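Local coordinates for protein aldehyde dehydrogenase (PDB 5KF0) that binds NADPH and probably oxidises aldehydes to carboxylic acids with a nicotinamide dinucleotide cofactor, at residues 285-291 and 389-393. Sequence-based numbering, arbitrary orientation.
With NDP (NADPH dihydro-nicotinamide-adenine-dinucleotide phosphate), chain E.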
loop_
_atom_site.group_PDB
_atom_site.type_symbol
_atom_site.label_atom_id
_atom_site.label_comp_id
_atom_site.label_asym_id
_atom_site.label_seq_id
_atom_site.Cartn_x
_atom_site.Cartn_y
_atom_site.Cartn_z
ATOM N N ALA A 285 -14.673 -32.457 -6.828
ATOM C CA ALA A 285 -14.819 -33.200 -8.072
ATOM C C ALA A 285 -16.247 -33.175 -8.600
ATOM O O ALA A 285 -16.456 -33.157 -9.820
ATOM C CB ALA A 285 -14.380 -34.650 -7.863
ATOM N N TYR A 286 -17.238 -33.170 -7.715
ATOM C CA TYR A 286 -18.598 -33.448 -8.140
ATOM C C TYR A 286 -19.589 -32.328 -7.864
ATOM O O TYR A 286 -20.732 -32.429 -8.327
ATOM C CB TYR A 286 -19.086 -34.764 -7.503
ATOM C CG TYR A 286 -18.115 -35.897 -7.785
ATOM C CD1 TYR A 286 -17.788 -36.247 -9.101
ATOM C CD2 TYR A 286 -17.479 -36.573 -6.747
ATOM C CE1 TYR A 286 -16.863 -37.265 -9.372
ATOM C CE2 TYR A 286 -16.567 -37.599 -7.012
ATOM C CZ TYR A 286 -16.266 -37.936 -8.322
ATOM O OH TYR A 286 -15.354 -38.942 -8.564
ATOM N N TYR A 287 -19.183 -31.249 -7.172
ATOM C CA TYR A 287 -20.048 -30.079 -7.023
ATOM C C TYR A 287 -20.499 -29.598 -8.392
ATOM O O TYR A 287 -19.689 -29.464 -9.313
ATOM C CB TYR A 287 -19.309 -28.949 -6.286
ATOM C CG TYR A 287 -19.950 -27.569 -6.393
ATOM C CD1 TYR A 287 -19.606 -26.694 -7.421
ATOM C CD2 TYR A 287 -20.882 -27.142 -5.464
ATOM C CE1 TYR A 287 -20.190 -25.441 -7.524
ATOM C CE2 TYR A 287 -21.470 -25.881 -5.556
ATOM C CZ TYR A 287 -21.122 -25.038 -6.586
ATOM O OH TYR A 287 -21.705 -23.781 -6.680
ATOM N N GLN A 288 -21.803 -29.339 -8.514
ATOM C CA GLN A 288 -22.420 -28.958 -9.788
ATOM C C GLN A 288 -22.011 -29.918 -10.906
ATOM O O GLN A 288 -21.791 -29.520 -12.055
ATOM C CB GLN A 288 -22.101 -27.508 -10.157
ATOM C CG GLN A 288 -23.074 -26.972 -11.198
ATOM C CD GLN A 288 -22.937 -25.487 -11.437
ATOM O OE1 GLN A 288 -22.370 -24.762 -10.609
ATOM N NE2 GLN A 288 -23.456 -25.020 -12.576
ATOM N N SER A 289 -21.923 -31.200 -10.548
ATOM C CA SER A 289 -21.561 -32.280 -11.467
ATOM C C SER A 289 -20.248 -31.988 -12.183
ATOM O O SER A 289 -20.077 -32.299 -13.361
ATOM C CB SER A 289 -22.687 -32.542 -12.464
ATOM O OG SER A 289 -23.890 -32.837 -11.765
ATOM N N GLY A 290 -19.311 -31.378 -11.459
ATOM C CA GLY A 290 -18.006 -31.087 -12.017
ATOM C C GLY A 290 -17.965 -29.935 -12.995
ATOM O O GLY A 290 -16.924 -29.713 -13.623
ATOM N N GLN A 291 -19.068 -29.199 -13.155
ATOM C CA GLN A 291 -19.127 -28.093 -14.113
ATOM C C GLN A 291 -18.643 -26.809 -13.434
ATOM O O GLN A 291 -19.386 -25.846 -13.201
ATOM C CB GLN A 291 -20.537 -27.973 -14.677
ATOM C CG GLN A 291 -20.925 -29.232 -15.462
ATOM C CD GLN A 291 -22.298 -29.136 -16.106
ATOM O OE1 GLN A 291 -22.452 -29.430 -17.286
ATOM N NE2 GLN A 291 -23.301 -28.739 -15.324
ATOM N N PHE A 389 -14.910 -31.041 -17.339
ATOM C CA PHE A 389 -16.141 -30.280 -17.106
ATOM C C PHE A 389 -17.348 -31.198 -16.945
ATOM O O PHE A 389 -18.398 -31.022 -17.567
ATOM C CB PHE A 389 -16.384 -29.233 -18.196
ATOM C CG PHE A 389 -16.753 -27.900 -17.630
ATOM C CD1 PHE A 389 -15.819 -27.193 -16.889
ATOM C CD2 PHE A 389 -18.045 -27.393 -17.748
ATOM C CE1 PHE A 389 -16.137 -25.979 -16.320
ATOM C CE2 PHE A 389 -18.372 -26.169 -17.172
ATOM C CZ PHE A 389 -17.421 -25.470 -16.457
ATOM N N GLY A 390 -17.186 -32.192 -16.090
ATOM C CA GLY A 390 -18.255 -33.109 -15.786
ATOM C C GLY A 390 -17.873 -33.909 -14.565
ATOM O O GLY A 390 -16.804 -33.707 -13.986
ATOM N N PRO A 391 -18.736 -34.831 -14.147
ATOM C CA PRO A 391 -18.575 -35.470 -12.831
ATOM C C PRO A 391 -17.647 -36.682 -12.871
ATOM O O PRO A 391 -18.010 -37.785 -12.465
ATOM C CB PRO A 391 -20.020 -35.846 -12.477
ATOM C CG PRO A 391 -20.655 -36.128 -13.800
ATOM C CD PRO A 391 -20.044 -35.129 -14.761
ATOM N N VAL A 392 -16.422 -36.459 -13.346
ATOM C CA VAL A 392 -15.402 -37.493 -13.446
ATOM C C VAL A 392 -14.126 -36.973 -12.807
ATOM O O VAL A 392 -13.737 -35.822 -13.033
ATOM C CB VAL A 392 -15.128 -37.881 -14.913
ATOM C CG1 VAL A 392 -14.002 -38.919 -14.995
ATOM C CG2 VAL A 392 -16.397 -38.385 -15.575
ATOM N N ALA A 393 -13.465 -37.822 -12.028
ATOM C CA ALA A 393 -12.153 -37.514 -11.492
ATOM C C ALA A 393 -11.260 -38.733 -11.648
ATOM O O ALA A 393 -11.731 -39.874 -11.709
ATOM C CB ALA A 393 -12.221 -37.087 -10.016
HETATM P PA NDP E . -18.071 -21.011 -23.759
HETATM O O1A NDP E . -16.678 -20.624 -24.128
HETATM O O2A NDP E . -18.649 -22.083 -24.683
HETATM O O5B NDP E . -19.057 -19.764 -23.741
HETATM C C5B NDP E . -18.767 -18.700 -22.801
HETATM C C4B NDP E . -19.394 -17.427 -23.303
HETATM O O4B NDP E . -18.709 -16.992 -24.499
HETATM C C3B NDP E . -20.875 -17.541 -23.686
HETATM O O3B NDP E . -21.555 -16.322 -23.397
HETATM C C2B NDP E . -20.789 -17.740 -25.200
HETATM O O2B NDP E . -21.970 -17.346 -25.928
HETATM C C1B NDP E . -19.669 -16.763 -25.509
HETATM N N9A NDP E . -19.039 -16.958 -26.808
HETATM C C8A NDP E . -18.573 -18.118 -27.369
HETATM N N7A NDP E . -17.997 -17.950 -28.537
HETATM C C5A NDP E . -18.096 -16.586 -28.759
HETATM C C6A NDP E . -17.667 -15.760 -29.817
HETATM N N6A NDP E . -17.053 -16.212 -30.917
HETATM N N1A NDP E . -17.906 -14.433 -29.713
HETATM C C2A NDP E . -18.538 -13.973 -28.631
HETATM N N3A NDP E . -18.995 -14.652 -27.575
HETATM C C4A NDP E . -18.740 -15.961 -27.703
HETATM O O3 NDP E . -18.081 -21.531 -22.258
HETATM P PN NDP E . -19.211 -22.173 -21.341
HETATM O O1N NDP E . -20.374 -21.253 -21.261
HETATM O O2N NDP E . -19.489 -23.553 -21.880
HETATM O O5D NDP E . -18.549 -22.270 -19.904
HETATM C C5D NDP E . -17.610 -23.279 -19.498
HETATM C C4D NDP E . -16.211 -22.735 -19.651
HETATM O O4D NDP E . -16.057 -21.532 -18.851
HETATM C C3D NDP E . -15.142 -23.719 -19.169
HETATM O O3D NDP E . -14.013 -23.772 -20.034
HETATM C C2D NDP E . -14.793 -23.164 -17.789
HETATM O O2D NDP E . -13.523 -23.531 -17.262
HETATM C C1D NDP E . -14.904 -21.667 -18.043
HETATM N N1N NDP E . -15.073 -20.995 -16.759
HETATM C C2N NDP E . -14.136 -20.108 -16.285
HETATM C C3N NDP E . -14.184 -19.598 -15.038
HETATM C C7N NDP E . -13.218 -18.573 -14.559
HETATM O O7N NDP E . -13.623 -17.729 -13.746
HETATM N N7N NDP E . -11.950 -18.639 -14.959
HETATM C C4N NDP E . -15.209 -20.083 -14.077
HETATM C C5N NDP E . -16.333 -20.759 -14.786
HETATM C C6N NDP E . -16.192 -21.222 -16.014
HETATM P P2B NDP E . -23.211 -18.394 -26.164
HETATM O O1X NDP E . -22.947 -19.606 -25.353
HETATM O O2X NDP E . -24.414 -17.576 -25.795
HETATM O O3X NDP E . -23.241 -18.688 -27.649
HETATM O O HOH W 1 -20.456 -29.773 -19.051
#
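The ring of Phe389 lies between protein and cofactor: Gln291 CA sits over one face, a CH-pi contact 3.8 Å from the ring centroid, while the ribose beside the nicotinamide packs on the opposite face, its C2D 3.4 Å from Phe389 CE1. Tyr286, the second flat group, works differently. It carries Ala285 CB over the centre of one face and meets Pro391 with its edge, CE1 coming 3.3 Å from Pro391 O. With its CG anti to the carbonyl carbon (chi1 -53°), the phenol extends past Pro391 until OH is 3.9 Å from Ala393 CB; the hydroxyl is hydrogen-bonded to Thr372 O.

Between the rings the backbones pack directly. Gly290, at positive phi (75°) and with no side chain, lets them come close: its CA donates a nearly straight CA-H...O contact to Gly390 O at 3.5 Å. Ser289 O lies against Pro391 CD, 3.2 Å away. One water links the segments, donating to both Gln291 OE1 and Phe389 O; Gln291 OE1 also accepts a hydrogen bond from Ile336 N, fixing the side chain beside the ring.

The contact thus illustrates how a loop backs one wall of the NADPH pocket in the aldehyde dehydrogenase fold, where Glu387, two residues before Phe389, is hydrogen-bonded to the same cofactor. That loop follows helix 274-286, whereas Phe389 leads into strand 392-398, with strand 368-375 pairing alongside and helix 338-353 touching Phe389, Pro391 and Val392.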